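Local coordinates for CupA (Streptococcus pneumoniae, PDB 4F2E), which binds copper(I) through a cupredoxin fold and acts as a copper chaperone, probably passing the metal on as part of copper resistance, at residues G12-R17 and V30-V35; I39-K44 and Y70-T75; S47-Q52 and M88-G93; I53-F58 and F82-G87. All coordinates share one frame; numbering follows the deposited sequence.

Interaction 1 (G12-R17 and V30-V35); sequences GYQEIR and VLKKSV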
loop_
_atom_site.group_PDB
_atom_site.type_symbol
_atom_site.label_atom_id
_atom_site.label_comp_id
_atom_site.label_asym_id
_atom_site.label_seq_id
_atom_site.Cartn_x
_atom_site.Cartn_y
_atom_site.Cartn_z
ATOM N N GLY A 12 -12.916 -11.715 6.791
ATOM C CA GLY A 12 -13.668 -10.931 5.825
ATOM C C GLY A 12 -12.877 -9.805 5.186
ATOM O O GLY A 12 -13.440 -8.942 4.516
ATOM N N TYR A 13 -11.569 -9.804 5.407
ATOM C CA TYR A 13 -10.696 -8.834 4.759
ATOM C C TYR A 13 -9.351 -9.457 4.422
ATOM O O TYR A 13 -9.127 -10.642 4.664
ATOM C CB TYR A 13 -10.514 -7.587 5.633
ATOM C CG TYR A 13 -9.889 -7.834 6.992
ATOM C CD1 TYR A 13 -8.512 -7.770 7.169
ATOM C CD2 TYR A 13 -10.677 -8.108 8.103
ATOM C CE1 TYR A 13 -7.938 -7.985 8.414
ATOM C CE2 TYR A 13 -10.113 -8.326 9.348
ATOM C CZ TYR A 13 -8.744 -8.263 9.499
ATOM O OH TYR A 13 -8.181 -8.480 10.740
ATOM N N GLN A 14 -8.467 -8.654 3.845
ATOM C CA GLN A 14 -7.098 -9.075 3.589
ATOM C C GLN A 14 -6.178 -7.962 4.047
ATOM O O GLN A 14 -6.524 -6.790 3.950
ATOM C CB GLN A 14 -6.881 -9.395 2.107
ATOM C CG GLN A 14 -7.094 -8.217 1.167
ATOM C CD GLN A 14 -7.026 -8.620 -0.295
ATOM O OE1 GLN A 14 -6.250 -9.501 -0.675
ATOM N NE2 GLN A 14 -7.845 -7.979 -1.126
ATOM N N GLU A 15 -5.011 -8.330 4.555
ATOM C CA GLU A 15 -4.120 -7.358 5.163
ATOM C C GLU A 15 -2.682 -7.580 4.739
ATOM O O GLU A 15 -2.213 -8.715 4.642
ATOM C CB GLU A 15 -4.222 -7.436 6.685
ATOM C CG GLU A 15 -3.296 -6.490 7.421
ATOM C CD GLU A 15 -3.494 -6.562 8.914
ATOM O OE1 GLU A 15 -4.545 -6.083 9.394
ATOM O OE2 GLU A 15 -2.613 -7.115 9.603
ATOM N N ILE A 16 -1.984 -6.486 4.484
ATOM C CA ILE A 16 -0.560 -6.557 4.224
ATOM C C ILE A 16 0.117 -5.377 4.893
ATOM O O ILE A 16 -0.435 -4.275 4.941
ATOM C CB ILE A 16 -0.254 -6.592 2.719
ATOM C CG1 ILE A 16 1.231 -6.876 2.489
ATOM C CG2 ILE A 16 -0.693 -5.297 2.052
ATOM C CD1 ILE A 16 1.543 -7.378 1.105
ATOM N N ARG A 17 1.306 -5.622 5.428
ATOM C CA ARG A 17 2.058 -4.599 6.132
ATOM C C ARG A 17 3.201 -4.098 5.263
ATOM O O ARG A 17 3.948 -4.885 4.679
ATOM C CB ARG A 17 2.594 -5.150 7.455
ATOM C CG ARG A 17 1.507 -5.641 8.400
ATOM C CD ARG A 17 2.091 -6.056 9.742
ATOM N NE ARG A 17 2.792 -4.952 10.391
ATOM C CZ ARG A 17 2.214 -4.081 11.213
ATOM N NH1 ARG A 17 2.928 -3.104 11.756
ATOM N NH2 ARG A 17 0.922 -4.187 11.492
ATOM N N VAL A 30 0.498 -8.217 -3.562
ATOM C CA VAL A 30 -0.488 -8.949 -4.345
ATOM C C VAL A 30 -1.759 -9.161 -3.535
ATOM O O VAL A 30 -1.733 -9.779 -2.470
ATOM C CB VAL A 30 0.071 -10.311 -4.818
ATOM C CG1 VAL A 30 -0.949 -11.024 -5.688
ATOM C CG2 VAL A 30 1.375 -10.114 -5.578
ATOM N N LEU A 31 -2.868 -8.638 -4.049
ATOM C CA LEU A 31 -4.153 -8.709 -3.365
ATOM C C LEU A 31 -5.176 -9.512 -4.156
ATOM O O LEU A 31 -5.080 -9.631 -5.380
ATOM C CB LEU A 31 -4.703 -7.303 -3.118
ATOM C CG LEU A 31 -4.234 -6.577 -1.855
ATOM C CD1 LEU A 31 -2.717 -6.477 -1.795
ATOM C CD2 LEU A 31 -4.868 -5.195 -1.780
ATOM N N LYS A 32 -6.156 -10.060 -3.444
ATOM C CA LYS A 32 -7.261 -10.773 -4.070
ATOM C C LYS A 32 -8.365 -9.807 -4.486
ATOM O O LYS A 32 -8.773 -8.936 -3.715
ATOM C CB LYS A 32 -7.847 -11.820 -3.121
ATOM C CG LYS A 32 -7.022 -13.084 -2.967
ATOM C CD LYS A 32 -7.824 -14.145 -2.226
ATOM C CE LYS A 32 -7.028 -15.427 -2.049
ATOM N NZ LYS A 32 -6.668 -16.042 -3.357
ATOM N N LYS A 33 -8.855 -9.981 -5.708
ATOM C CA LYS A 33 -9.951 -9.170 -6.211
ATOM C C LYS A 33 -11.187 -9.278 -5.314
ATOM O O LYS A 33 -11.535 -10.365 -4.846
ATOM C CB LYS A 33 -10.289 -9.591 -7.645
ATOM C CG LYS A 33 -11.448 -8.840 -8.267
ATOM C CD LYS A 33 -11.728 -9.350 -9.675
ATOM C CE LYS A 33 -13.090 -8.893 -10.172
ATOM N NZ LYS A 33 -13.377 -9.391 -11.547
ATOM N N SER A 34 -11.824 -8.135 -5.060
ATOM C CA SER A 34 -13.130 -8.074 -4.395
ATOM C C SER A 34 -13.115 -8.265 -2.877
ATOM O O SER A 34 -14.170 -8.281 -2.243
ATOM C CB SER A 34 -14.110 -9.064 -5.031
ATOM O OG SER A 34 -14.275 -8.805 -6.413
ATOM N N VAL A 35 -11.932 -8.407 -2.294
ATOM C CA VAL A 35 -11.822 -8.567 -0.849
ATOM C C VAL A 35 -11.347 -7.265 -0.211
ATOM O O VAL A 35 -10.306 -6.733 -0.592
ATOM C CB VAL A 35 -10.847 -9.701 -0.485
ATOM C CG1 VAL A 35 -10.705 -9.815 1.019
ATOM C CG2 VAL A 35 -11.323 -11.021 -1.076
#

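Interaction 2 (I39-K44 and Y70-T75); sequences IVFDRK and YVVEIT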
loop_
_atom_site.group_PDB
_atom_site.type_symbol
_atom_site.label_atom_id
_atom_site.label_comp_id
_atom_site.label_asym_id
_atom_site.label_seq_id
_atom_site.Cartn_x
_atom_site.Cartn_y
_atom_site.Cartn_z
ATOM N N ILE A 39 -4.004 -2.011 3.972
ATOM C CA ILE A 39 -2.592 -1.883 3.665
ATOM C C ILE A 39 -1.997 -1.005 4.754
ATOM O O ILE A 39 -2.234 0.203 4.798
ATOM C CB ILE A 39 -2.369 -1.293 2.262
ATOM C CG1 ILE A 39 -3.213 -2.060 1.237
ATOM C CG2 ILE A 39 -0.895 -1.349 1.885
ATOM C CD1 ILE A 39 -3.203 -1.461 -0.153
ATOM N N VAL A 40 -1.258 -1.638 5.658
ATOM C CA VAL A 40 -0.814 -0.988 6.877
ATOM C C VAL A 40 0.589 -0.429 6.703
ATOM O O VAL A 40 1.563 -1.183 6.640
ATOM C CB VAL A 40 -0.830 -1.974 8.057
ATOM C CG1 VAL A 40 -0.493 -1.254 9.354
ATOM C CG2 VAL A 40 -2.189 -2.655 8.151
ATOM N N PHE A 41 0.689 0.894 6.626
ATOM C CA PHE A 41 1.976 1.552 6.468
ATOM C C PHE A 41 2.568 1.903 7.818
ATOM O O PHE A 41 1.985 2.674 8.583
ATOM C CB PHE A 41 1.842 2.803 5.598
ATOM C CG PHE A 41 1.576 2.499 4.155
ATOM C CD1 PHE A 41 0.284 2.274 3.706
ATOM C CD2 PHE A 41 2.621 2.417 3.246
ATOM C CE1 PHE A 41 0.038 1.981 2.382
ATOM C CE2 PHE A 41 2.378 2.123 1.918
ATOM C CZ PHE A 41 1.089 1.906 1.484
ATOM N N ASP A 42 3.729 1.329 8.108
ATOM C CA ASP A 42 4.426 1.607 9.353
ATOM C C ASP A 42 5.593 2.524 9.029
ATOM O O ASP A 42 6.567 2.094 8.410
ATOM C CB ASP A 42 4.920 0.303 9.975
ATOM C CG ASP A 42 5.530 0.503 11.343
ATOM O OD1 ASP A 42 5.231 1.533 11.982
ATOM O OD2 ASP A 42 6.303 -0.373 11.781
ATOM N N ARG A 43 5.491 3.789 9.428
ATOM C CA ARG A 43 6.478 4.777 9.009
ATOM C C ARG A 43 7.665 4.867 9.958
ATOM O O ARG A 43 7.510 5.188 11.137
ATOM C CB ARG A 43 5.856 6.160 8.820
ATOM C CG ARG A 43 6.871 7.155 8.297
ATOM C CD ARG A 43 6.291 8.519 8.033
ATOM N NE ARG A 43 7.336 9.421 7.557
ATOM C CZ ARG A 43 7.168 10.719 7.340
ATOM N NH1 ARG A 43 5.989 11.283 7.563
ATOM N NH2 ARG A 43 8.182 11.454 6.900
ATOM N N LYS A 44 8.853 4.599 9.422
ATOM C CA LYS A 44 10.073 4.584 10.216
ATOM C C LYS A 44 11.126 5.552 9.678
ATOM O O LYS A 44 12.214 5.669 10.239
ATOM C CB LYS A 44 10.642 3.167 10.276
ATOM C CG LYS A 44 9.716 2.172 10.959
ATOM C CD LYS A 44 10.299 0.772 10.955
ATOM C CE LYS A 44 9.408 -0.194 11.717
ATOM N NZ LYS A 44 9.956 -1.577 11.703
ATOM N N TYR A 70 -0.362 3.742 9.722
ATOM C CA TYR A 70 -1.522 4.322 9.073
ATOM C C TYR A 70 -2.067 3.323 8.072
ATOM O O TYR A 70 -1.316 2.777 7.270
ATOM C CB TYR A 70 -1.172 5.626 8.363
ATOM C CG TYR A 70 -2.359 6.216 7.650
ATOM C CD1 TYR A 70 -3.235 7.062 8.314
ATOM C CD2 TYR A 70 -2.624 5.902 6.326
ATOM C CE1 TYR A 70 -4.331 7.594 7.676
ATOM C CE2 TYR A 70 -3.723 6.432 5.674
ATOM C CZ TYR A 70 -4.572 7.278 6.358
ATOM O OH TYR A 70 -5.670 7.815 5.725
ATOM N N VAL A 71 -3.373 3.090 8.112
ATOM C CA VAL A 71 -3.982 2.071 7.269
ATOM C C VAL A 71 -4.708 2.655 6.069
ATOM O O VAL A 71 -5.641 3.446 6.211
ATOM C CB VAL A 71 -4.967 1.192 8.064
ATOM C CG1 VAL A 71 -5.526 0.090 7.173
ATOM C CG2 VAL A 71 -4.275 0.594 9.273
ATOM N N VAL A 72 -4.265 2.257 4.882
ATOM C CA VAL A 72 -4.992 2.548 3.660
ATOM C C VAL A 72 -6.011 1.439 3.441
ATOM O O VAL A 72 -5.663 0.258 3.393
ATOM C CB VAL A 72 -4.044 2.630 2.449
ATOM C CG1 VAL A 72 -4.836 2.656 1.152
ATOM C CG2 VAL A 72 -3.151 3.854 2.559
ATOM N N GLU A 73 -7.280 1.815 3.335
ATOM C CA GLU A 73 -8.331 0.840 3.090
ATOM C C GLU A 73 -8.912 1.015 1.698
ATOM O O GLU A 73 -9.360 2.102 1.333
ATOM C CB GLU A 73 -9.425 0.944 4.149
ATOM C CG GLU A 73 -8.913 0.686 5.555
ATOM C CD GLU A 73 -10.008 0.747 6.592
ATOM O OE1 GLU A 73 -10.194 1.828 7.192
ATOM O OE2 GLU A 73 -10.679 -0.283 6.809
ATOM N N ILE A 74 -8.872 -0.060 0.919
ATOM C CA ILE A 74 -9.460 -0.082 -0.413
ATOM C C ILE A 74 -10.109 -1.440 -0.632
ATOM O O ILE A 74 -9.758 -2.413 0.031
ATOM C CB ILE A 74 -8.400 0.153 -1.516
ATOM C CG1 ILE A 74 -7.298 -0.907 -1.443
ATOM C CG2 ILE A 74 -7.807 1.551 -1.411
ATOM C CD1 ILE A 74 -6.299 -0.830 -2.586
ATOM N N THR A 75 -11.062 -1.503 -1.553
ATOM C CA THR A 75 -11.632 -2.781 -1.966
ATOM C C THR A 75 -11.505 -2.892 -3.479
ATOM O O THR A 75 -12.343 -2.373 -4.218
ATOM C CB THR A 75 -13.108 -2.922 -1.544
ATOM O OG1 THR A 75 -13.213 -2.796 -0.120
ATOM C CG2 THR A 75 -13.658 -4.281 -1.968
#

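Interaction 3 (S47-Q52 and M88-G93); sequences SPCLDQ and MNMMHG. With CU1 (copper (I) ion), chain C; CU1 (copper (I) ion), chain B.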
loop_
_atom_site.group_PDB
_atom_site.type_symbol
_atom_site.label_atom_id
_atom_site.label_comp_id
_atom_site.label_asym_id
_atom_site.label_seq_id
_atom_site.Cartn_x
_atom_site.Cartn_y
_atom_site.Cartn_z
ATOM N N SER A 47 12.019 11.339 6.596
ATOM C CA SER A 47 12.227 12.202 5.439
ATOM C C SER A 47 10.918 12.812 4.964
ATOM O O SER A 47 9.926 12.101 4.787
ATOM C CB SER A 47 12.857 11.430 4.286
ATOM O OG SER A 47 12.906 12.251 3.130
ATOM N N PRO A 48 10.908 14.134 4.745
ATOM C CA PRO A 48 9.714 14.788 4.196
ATOM C C PRO A 48 9.277 14.178 2.864
ATOM O O PRO A 48 8.111 14.288 2.499
ATOM C CB PRO A 48 10.170 16.238 4.003
ATOM C CG PRO A 48 11.238 16.421 5.038
ATOM C CD PRO A 48 11.962 15.106 5.093
ATOM N N CYS A 49 10.200 13.537 2.155
ATOM C CA CYS A 49 9.856 12.864 0.907
ATOM C C CYS A 49 8.748 11.829 1.126
ATOM O O CYS A 49 7.975 11.532 0.213
ATOM C CB CYS A 49 11.099 12.197 0.308
ATOM S SG CYS A 49 10.905 11.546 -1.377
ATOM N N LEU A 50 8.666 11.294 2.341
ATOM C CA LEU A 50 7.744 10.199 2.641
ATOM C C LEU A 50 6.542 10.617 3.499
ATOM O O LEU A 50 5.896 9.778 4.128
ATOM C CB LEU A 50 8.509 9.042 3.294
ATOM C CG LEU A 50 9.555 8.397 2.380
ATOM C CD1 LEU A 50 10.564 7.584 3.181
ATOM C CD2 LEU A 50 8.884 7.533 1.318
ATOM N N ASP A 51 6.233 11.912 3.499
ATOM C CA ASP A 51 5.150 12.452 4.322
ATOM C C ASP A 51 3.760 11.967 3.920
ATOM O O ASP A 51 2.855 11.899 4.754
ATOM C CB ASP A 51 5.172 13.981 4.311
ATOM C CG ASP A 51 6.204 14.557 5.254
ATOM O OD1 ASP A 51 6.749 13.798 6.080
ATOM O OD2 ASP A 51 6.457 15.777 5.177
ATOM N N GLN A 52 3.581 11.646 2.642
ATOM C CA GLN A 52 2.272 11.232 2.154
ATOM C C GLN A 52 2.324 9.926 1.379
ATOM O O GLN A 52 3.360 9.557 0.821
ATOM C CB GLN A 52 1.651 12.322 1.280
ATOM C CG GLN A 52 1.298 13.587 2.035
ATOM C CD GLN A 52 2.099 14.783 1.573
ATOM O OE1 GLN A 52 2.318 14.973 0.377
ATOM N NE2 GLN A 52 2.544 15.599 2.523
ATOM N N MET A 88 5.223 12.913 -3.593
ATOM C CA MET A 88 6.061 13.575 -4.596
ATOM C C MET A 88 6.229 12.744 -5.864
ATOM O O MET A 88 6.868 13.186 -6.819
ATOM C CB MET A 88 7.453 13.866 -4.034
ATOM C CG MET A 88 7.469 14.673 -2.757
ATOM S SD MET A 88 9.155 15.141 -2.325
ATOM C CE MET A 88 9.535 16.315 -3.631
ATOM N N ASN A 89 5.680 11.534 -5.863
ATOM C CA ASN A 89 5.862 10.604 -6.975
ATOM C C ASN A 89 7.346 10.296 -7.187
ATOM O O ASN A 89 7.800 10.143 -8.318
ATOM C CB ASN A 89 5.235 11.162 -8.260
ATOM C CG ASN A 89 4.949 10.085 -9.295
ATOM O OD1 ASN A 89 4.790 8.911 -8.961
ATOM N ND2 ASN A 89 4.871 10.486 -10.560
ATOM N N MET A 90 8.092 10.206 -6.086
ATOM C CA MET A 90 9.522 9.894 -6.133
ATOM C C MET A 90 9.817 8.473 -5.666
ATOM O O MET A 90 10.717 7.816 -6.192
ATOM C CB MET A 90 10.322 10.871 -5.268
ATOM C CG MET A 90 10.461 12.268 -5.854
ATOM S SD MET A 90 11.390 13.407 -4.797
ATOM C CE MET A 90 12.978 12.586 -4.729
ATOM N N MET A 91 9.073 8.020 -4.659
ATOM C CA MET A 91 9.206 6.665 -4.133
ATOM C C MET A 91 7.984 5.864 -4.557
ATOM O O MET A 91 6.863 6.366 -4.479
ATOM C CB MET A 91 9.280 6.700 -2.611
ATOM C CG MET A 91 10.341 7.634 -2.061
ATOM S SD MET A 91 11.935 6.824 -1.895
ATOM C CE MET A 91 12.515 6.811 -3.582
ATOM N N HIS A 92 8.192 4.616 -4.977
ATOM C CA HIS A 92 7.142 3.869 -5.666
ATOM C C HIS A 92 6.905 2.450 -5.167
ATOM O O HIS A 92 7.791 1.809 -4.601
ATOM C CB HIS A 92 7.450 3.806 -7.163
ATOM C CG HIS A 92 7.746 5.139 -7.770
ATOM N ND1 HIS A 92 6.757 5.990 -8.214
ATOM C CD2 HIS A 92 8.920 5.771 -8.004
ATOM C CE1 HIS A 92 7.311 7.088 -8.701
ATOM N NE2 HIS A 92 8.622 6.981 -8.582
ATOM N N GLY A 93 5.690 1.973 -5.411
ATOM C CA GLY A 93 5.320 0.591 -5.179
ATOM C C GLY A 93 4.335 0.144 -6.244
ATOM O O GLY A 93 3.776 0.963 -6.975
HETATM CU CU CU1 C . 10.682 13.431 -2.588
HETATM CU CU CU1 B . 8.850 11.014 -1.751
#

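Interaction 4 (I53-F58 and F82-G87); sequences IVFPDF and FSFACG. With CU1 (copper (I) ion), chain B.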
loop_
_atom_site.group_PDB
_atom_site.type_symbol
_atom_site.label_atom_id
_atom_site.label_comp_id
_atom_site.label_asym_id
_atom_site.label_seq_id
_atom_site.Cartn_x
_atom_site.Cartn_y
_atom_site.Cartn_z
ATOM N N ILE A 53 1.193 9.226 1.362
ATOM C CA ILE A 53 1.026 8.023 0.559
ATOM C C ILE A 53 -0.108 8.261 -0.432
ATOM O O ILE A 53 -1.133 8.849 -0.081
ATOM C CB ILE A 53 0.735 6.776 1.434
ATOM C CG1 ILE A 53 0.763 5.498 0.589
ATOM C CG2 ILE A 53 -0.602 6.916 2.163
ATOM C CD1 ILE A 53 2.114 5.203 -0.040
ATOM N N VAL A 54 0.090 7.815 -1.669
ATOM C CA VAL A 54 -0.872 8.043 -2.742
ATOM C C VAL A 54 -1.173 6.754 -3.505
ATOM O O VAL A 54 -0.256 6.064 -3.953
ATOM C CB VAL A 54 -0.353 9.103 -3.746
ATOM C CG1 VAL A 54 -1.404 9.409 -4.803
ATOM C CG2 VAL A 54 0.050 10.376 -3.023
ATOM N N PHE A 55 -2.460 6.424 -3.621
ATOM C CA PHE A 55 -2.938 5.368 -4.510
ATOM C C PHE A 55 -3.844 6.056 -5.526
ATOM O O PHE A 55 -5.044 6.185 -5.296
ATOM C CB PHE A 55 -3.739 4.315 -3.735
ATOM C CG PHE A 55 -2.892 3.347 -2.953
ATOM C CD1 PHE A 55 -2.225 3.753 -1.809
ATOM C CD2 PHE A 55 -2.797 2.019 -3.346
ATOM C CE1 PHE A 55 -1.455 2.857 -1.083
ATOM C CE2 PHE A 55 -2.029 1.121 -2.624
ATOM C CZ PHE A 55 -1.362 1.540 -1.489
ATOM N N PRO A 56 -3.275 6.486 -6.661
ATOM C CA PRO A 56 -4.013 7.344 -7.597
ATOM C C PRO A 56 -5.240 6.681 -8.221
ATOM O O PRO A 56 -6.196 7.382 -8.555
ATOM C CB PRO A 56 -2.970 7.673 -8.672
ATOM C CG PRO A 56 -1.981 6.562 -8.593
ATOM C CD PRO A 56 -1.919 6.175 -7.144
ATOM N N ASP A 57 -5.221 5.361 -8.379
ATOM C CA ASP A 57 -6.360 4.664 -8.972
ATOM C C ASP A 57 -7.552 4.585 -8.032
ATOM O O ASP A 57 -8.685 4.382 -8.471
ATOM C CB ASP A 57 -5.957 3.261 -9.417
ATOM C CG ASP A 57 -4.796 3.277 -10.377
ATOM O OD1 ASP A 57 -3.694 2.847 -9.983
ATOM O OD2 ASP A 57 -4.984 3.740 -11.520
ATOM N N PHE A 58 -7.295 4.747 -6.739
ATOM C CA PHE A 58 -8.329 4.565 -5.730
ATOM C C PHE A 58 -8.731 5.865 -5.038
ATOM O O PHE A 58 -9.599 5.862 -4.168
ATOM C CB PHE A 58 -7.884 3.506 -4.715
ATOM C CG PHE A 58 -7.669 2.149 -5.324
ATOM C CD1 PHE A 58 -8.703 1.229 -5.374
ATOM C CD2 PHE A 58 -6.441 1.800 -5.865
ATOM C CE1 PHE A 58 -8.517 -0.017 -5.947
ATOM C CE2 PHE A 58 -6.249 0.554 -6.439
ATOM C CZ PHE A 58 -7.290 -0.357 -6.475
ATOM N N PHE A 82 -1.662 -1.740 -10.230
ATOM C CA PHE A 82 -1.955 -0.395 -9.755
ATOM C C PHE A 82 -0.771 0.159 -8.993
ATOM O O PHE A 82 -0.138 -0.544 -8.207
ATOM C CB PHE A 82 -3.199 -0.408 -8.869
ATOM C CG PHE A 82 -4.383 -1.061 -9.518
ATOM C CD1 PHE A 82 -4.671 -2.393 -9.282
ATOM C CD2 PHE A 82 -5.191 -0.347 -10.385
ATOM C CE1 PHE A 82 -5.755 -2.999 -9.889
ATOM C CE2 PHE A 82 -6.273 -0.945 -10.994
ATOM C CZ PHE A 82 -6.557 -2.273 -10.747
ATOM N N SER A 83 -0.474 1.428 -9.224
ATOM C CA SER A 83 0.697 2.038 -8.622
ATOM C C SER A 83 0.371 2.621 -7.257
ATOM O O SER A 83 -0.773 2.968 -6.964
ATOM C CB SER A 83 1.227 3.150 -9.525
ATOM O OG SER A 83 0.300 4.221 -9.579
ATOM N N PHE A 84 1.385 2.709 -6.411
ATOM C CA PHE A 84 1.317 3.612 -5.277
ATOM C C PHE A 84 2.648 4.325 -5.153
ATOM O O PHE A 84 3.654 3.877 -5.702
ATOM C CB PHE A 84 0.855 2.933 -3.972
ATOM C CG PHE A 84 1.749 1.823 -3.470
ATOM C CD1 PHE A 84 2.764 2.084 -2.559
ATOM C CD2 PHE A 84 1.525 0.508 -3.855
ATOM C CE1 PHE A 84 3.560 1.062 -2.070
ATOM C CE2 PHE A 84 2.320 -0.522 -3.373
ATOM C CZ PHE A 84 3.339 -0.245 -2.476
ATOM N N ALA A 85 2.642 5.461 -4.474
ATOM C CA ALA A 85 3.830 6.292 -4.407
ATOM C C ALA A 85 3.709 7.294 -3.280
ATOM O O ALA A 85 2.643 7.449 -2.683
ATOM C CB ALA A 85 4.041 7.015 -5.729
ATOM N N CYS A 86 4.810 7.967 -2.979
ATOM C CA CYS A 86 4.775 9.049 -2.012
ATOM C C CYS A 86 4.083 10.248 -2.647
ATOM O O CYS A 86 3.763 10.234 -3.838
ATOM C CB CYS A 86 6.184 9.422 -1.569
ATOM S SG CYS A 86 7.147 10.233 -2.860
ATOM N N GLY A 87 3.858 11.286 -1.850
ATOM C CA GLY A 87 3.187 12.479 -2.333
ATOM C C GLY A 87 3.947 13.246 -3.403
ATOM O O GLY A 87 3.381 14.131 -4.047
HETATM CU CU CU1 B . 8.850 11.014 -1.751
HETATM O O HOH W 1 -3.485 3.190 -7.310
HETATM O O HOH W 2 -1.770 2.667 -11.826
#

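Interaction 1 (G12-R17 and V30-V35)
Q14 reaches from strand 13-20 of the cupredoxin fold into the type II beta turn K32-V35, where strand 24-31 ends, and its side-chain amide does the work of a backbone partner there. K32 N donates to Q14 OE1 over 2.8 Å in a nearly straight bond (168°), meeting the oxygen in its carbonyl plane on a lone pair. The other end of the amide faces two carbonyls: Q14 NE2 donates to K32 O at 2.9 Å and to V35 O at 2.8 Å. Both acceptors stand somewhat out of the amide plane, and both bonds are more bent than the first. Three bonds thus fix the rotation of the amide and tie together the first and last residues of the turn. A hydrogen bond from the Q9 side chain also reaches Q14 OE1, so this buried oxygen is held twice.

The torsions explain the reach: CG of Q14 sits between the backbone N and the carbonyl carbon (chi1 62°), and the chain beyond it is extended toward the turn.

L31 and V35 pack against the amide. L31 lies across it, with L31 CG 3.8 Å from Q14 CD, while A37 and M95 also touch the leucine. V35 CB approaches the nitrogen end. Neighbouring backbone bonds between Q14 and P36 and between Q14 and R38 continue the pairing of strand 13-20 with strand 37-43. At the last residue of the turn, V35 rests one methyl against the strand backbone, CG1 lying 3.7 Å from Y13 C.

Interaction 2 (I39-K44 and Y70-T75)
Y70 N donates to F41 O over 2.8 Å, and F41 N returns a bond of the same length to Y70 O, closing a hydrogen-bonded antiparallel pair. Two residues along, I39 and V72 form the next such pair; the straighter of its two bonds runs from I39 N to V72 O (173°). Between them V40 faces V71 as a non-hydrogen-bonded pair, and there V71 CA makes a CA-H...O contact with I39 O.

I39, F41, Y70 and V72 point to one face of the sheet. The F41 ring stands with CG beside its backbone N (chi1 -71°), which brings Y70 O to the ring edge and CE1 to 3.7 Å from V72 CG2. The methyl approaches the ring obliquely. Farther along, the ends of I39 and I74 meet, CD1 to CD1, at 4.0 Å. I39, F41 and V72 on this face are buried: F55 packs on I39 and F41, and I53 on F41 and V72.

V40 and V71 occupy the other face, their CG2 methyls touching at 4.0 Å. R17 leans on V40 from the neighbouring strand 13-20.

The short strand segments run at 157° to each other, close to antiparallel. Strand 69-74 pairs with strand 37-43, which pairs in parallel with strand 13-20 on its other side. One apolar face of these strands turned onto I53 and F55 of strand 52-55 is the interior of a cupredoxin beta-sandwich.

Interaction 3 (S47-Q52 and M88-G93)
Two loops at one end of the cupredoxin fold, a short 3-10 turn at P48-C49 and the irregular run that leads into strand 92-97, approach with C49 and M88 CA atoms 6.7 Å apart. An ST turn, with C49 N donating to S47 OG, and a bond from L50 N to S47 O hold the first loop in shape.

Copper(I) joins them. C49 SG, presumably a thiolate, bridges both ions. The outer ion is bound by this cysteine sulfur at 2.2 Å and by two thioethers, M88 SD and M90 SD, each 2.3 Å from the metal. Both methionine chains are bent at their last torsion, and both residues are exposed. The inner ion takes C49 SG and the backbone carbonyl C49 O, each at 2.2 Å, with C86 of strand 80-86 completing the site. SG, anti to the backbone N (chi1 -170°), lies beside the carbonyl carbon, which lets the sulfur and C49 O chelate the same inner ion.

Behind the metals the contact turns apolar. L50 and M91 cross at about a right angle, and Y24 touches both. In this layer L50 CD2 rests 3.7 Å from M91 CG.

Interaction 4 (I53-F58 and F82-G87)
The F55 and F84 side chains run alongside each other in the same direction; their ring planes are 16° apart but slid so far that they barely overlap. What covers the F55 ring is the CB of F84, 3.5 Å from the centroid and almost on the ring normal, a CH-pi contact. With CG between its backbone N and carbonyl carbon (chi1 61°), F84 carries its own ring past that of F55; I53 CD1 is 4.1 Å from F84 CD1.

F58 and F82 make the contrasting pair: T-shaped, planes 65° apart, the edge of F58 directed at the face of F82. D57 OD1 meets the edge of that same F82 ring in its plane.

Backbone bonds fasten V54 to A85 in both directions, V54 N to A85 O at 2.8 Å. Beyond F55 the chain turns out of the strand and water takes over: one molecule joins D57 N and OD1 to S83 O, another links D57 OD1 to S83 N.

C86, at the other end, binds through SG, at 2.2 Å, the copper(I) ion that C49 also holds. Strand 80-86 lies between strands 52-55 and 92-97, with M95 and V97 against F82, while strand 37-43 faces F55 across the sandwich.

How the interactions relate
From the N terminus, interaction 1 closes first, tying strand 13-20 to the turn that ends strand 24-31, before interaction 2 opens. Interaction 2 then joins strand 37-43 to strand 69-74; I16 and V40 link it to interaction 1 through the backbone. Its loop crosses those of interactions 3 and 4, whose first segments start within it and whose second segments follow strand 69-74. Interaction 4 lies wholly inside the span of interaction 3, and the two share the inner copper(I). Side-chain packing brings interactions 2 and 4 together in the core, while an R43-D51 salt bridge connects interaction 2 to the metal loop. Interaction 1 sits across the chain's centre from interaction 3, centres about 23 Å apart.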